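PDB 5IM2: twin-arginine translocation pathway signal, which probably serves as the solute-binding protein of a TRAP transporter, capturing small carboxylates such as the benzoate found bound to it. Local coordinates for residues S76-G81 with D284-L289. Residues are numbered along the deposited sequence; the frame is centred on the assembly and turned at random.
Sequences SKESGG and DNNSGL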
loop_
_atom_site.group_PDB
_atom_site.type_symbol
_atom_site.label_atom_id
_atom_site.label_comp_id
_atom_site.label_asym_id
_atom_site.label_seq_id
_atom_site.Cartn_x
_atom_site.Cartn_y
_atom_site.Cartn_z
ATOM N N SER A 76 15.912 -11.460 -13.661
ATOM C CA SER A 76 16.897 -12.511 -13.871
ATOM C C SER A 76 16.908 -12.969 -15.322
ATOM O O SER A 76 17.973 -13.077 -15.946
ATOM C CB SER A 76 16.615 -13.675 -12.932
ATOM O OG SER A 76 17.053 -13.331 -11.641
ATOM N N LYS A 77 15.731 -13.242 -15.882
ATOM C CA LYS A 77 15.656 -13.752 -17.257
ATOM C C LYS A 77 16.211 -12.742 -18.251
ATOM O O LYS A 77 16.984 -13.099 -19.151
ATOM C CB LYS A 77 14.207 -14.103 -17.593
ATOM C CG LYS A 77 13.885 -14.143 -19.086
ATOM C CD LYS A 77 12.403 -14.373 -19.326
ATOM C CE LYS A 77 12.138 -15.766 -19.880
ATOM N NZ LYS A 77 12.693 -15.927 -21.249
ATOM N N GLU A 78 15.838 -11.468 -18.099
ATOM C CA GLU A 78 16.304 -10.436 -19.014
ATOM C C GLU A 78 17.815 -10.229 -18.916
ATOM O O GLU A 78 18.441 -9.776 -19.889
ATOM C CB GLU A 78 15.536 -9.139 -18.729
ATOM C CG GLU A 78 15.718 -8.047 -19.774
ATOM C CD GLU A 78 15.033 -6.723 -19.393
ATOM O OE1 GLU A 78 14.013 -6.759 -18.653
ATOM O OE2 GLU A 78 15.520 -5.654 -19.843
ATOM N N SER A 79 18.419 -10.581 -17.784
ATOM C CA SER A 79 19.863 -10.488 -17.617
ATOM C C SER A 79 20.586 -11.770 -18.014
ATOM O O SER A 79 21.792 -11.880 -17.794
ATOM C CB SER A 79 20.202 -10.122 -16.161
ATOM O OG SER A 79 19.969 -11.210 -15.274
ATOM N N GLY A 80 19.881 -12.730 -18.604
ATOM C CA GLY A 80 20.501 -14.003 -18.922
ATOM C C GLY A 80 21.069 -14.701 -17.710
ATOM O O GLY A 80 22.076 -15.423 -17.817
ATOM N N GLY A 81 20.454 -14.491 -16.551
ATOM C CA GLY A 81 20.877 -15.114 -15.318
ATOM C C GLY A 81 22.025 -14.426 -14.621
ATOM O O GLY A 81 22.500 -14.933 -13.593
ATOM N N ASP A 284 17.080 -0.666 -14.457
ATOM C CA ASP A 284 16.356 0.546 -14.862
ATOM C C ASP A 284 15.159 0.217 -15.754
ATOM O O ASP A 284 14.092 0.839 -15.637
ATOM C CB ASP A 284 17.285 1.511 -15.592
ATOM C CG ASP A 284 18.276 2.182 -14.690
ATOM O OD1 ASP A 284 18.102 2.144 -13.452
ATOM O OD2 ASP A 284 19.225 2.781 -15.240
ATOM N N ASN A 285 15.318 -0.753 -16.653
ATOM C CA ASN A 285 14.233 -1.174 -17.534
ATOM C C ASN A 285 13.049 -1.730 -16.749
ATOM O O ASN A 285 11.915 -1.755 -17.252
ATOM C CB ASN A 285 14.728 -2.260 -18.500
ATOM C CG ASN A 285 15.694 -1.756 -19.560
ATOM O OD1 ASN A 285 15.839 -0.556 -19.809
ATOM N ND2 ASN A 285 16.340 -2.702 -20.227
ATOM N N ASN A 286 13.299 -2.191 -15.532
ATOM C CA ASN A 286 12.293 -2.765 -14.659
ATOM C C ASN A 286 12.039 -1.861 -13.462
ATOM O O ASN A 286 11.693 -2.328 -12.381
ATOM C CB ASN A 286 12.733 -4.159 -14.239
ATOM C CG ASN A 286 12.630 -5.131 -15.383
ATOM O OD1 ASN A 286 11.536 -5.598 -15.707
ATOM N ND2 ASN A 286 13.758 -5.388 -16.057
ATOM N N SER A 287 12.221 -0.565 -13.670
ATOM C CA SER A 287 11.934 0.476 -12.701
ATOM C C SER A 287 11.112 1.549 -13.385
ATOM O O SER A 287 11.100 1.669 -14.613
ATOM C CB SER A 287 13.207 1.141 -12.145
ATOM O OG SER A 287 14.164 0.203 -11.702
ATOM N N GLY A 288 10.426 2.337 -12.572
ATOM C CA GLY A 288 9.840 3.576 -13.056
ATOM C C GLY A 288 8.346 3.527 -13.257
ATOM O O GLY A 288 7.629 2.775 -12.603
ATOM N N LEU A 289 7.876 4.345 -14.190
ATOM C CA LEU A 289 6.441 4.520 -14.391
ATOM C C LEU A 289 5.745 3.211 -14.750
ATOM O O LEU A 289 4.700 2.869 -14.181
ATOM C CB LEU A 289 6.230 5.558 -15.498
ATOM C CG LEU A 289 4.801 5.926 -15.866
ATOM C CD1 LEU A 289 4.137 6.620 -14.698
ATOM C CD2 LEU A 289 4.772 6.831 -17.077
#
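Glu78 reaches across to 284-289 and is gripped at its end by Asn285 and Asn286, one carboxylate oxygen to each amide. The backbones stay well apart, with the CA atoms of Glu78 and Asn285 9.6 Å from each other, and only 104 Å² is buried; the join is made by side chains, since both residue contacts run from the Glu78 carboxylate to an asparagine side chain. Followed outward, CB and CG of Glu78 meet nothing in 284-289; with CG anti to the backbone N (chi1 -169°), the extended CB-CG-CD chain carries the carboxylate there. CD comes within 3.8 Å of Asn286 ND2, and beyond it the oxygens divide. OE1 accepts a hydrogen bond from Asn286 ND2 at 2.9 Å; the N-H points almost straight at it (N-H...O 164°), yet the donor stands 44° out of the carboxylate plane. OE2 accepts from Asn285 ND2 at 3.1 Å, met nearly along its C-O bond, with carboxylate and amide almost coplanar and CB of Asn285 also close by. Two donors at different inclinations should restrict rotation of the carboxylate. Asn286 ND2 also donates to Ile282 O, a second bond that helps fix its amide, while Asn286 O receives Trp71 NE1 from helix 62-78. With an alanine at Asn286, OE1 of Glu78 and the Ile282 carbonyl would probably both lose this donor, leaving the carboxylate freer to rotate about CG-CD. Behind Glu78 the chain turns away: Gly81 N bonds to Ser76 O at 2.9 Å and Gly80 N to Lys77 O at 3.0 Å, with Gly80 at positive phi. The arrangement thus joins the C-terminal ends of helices 62-78 and 277-285 within the family 7 (DctP-type) solute-binding fold, the former closed by a classic Schellman motif.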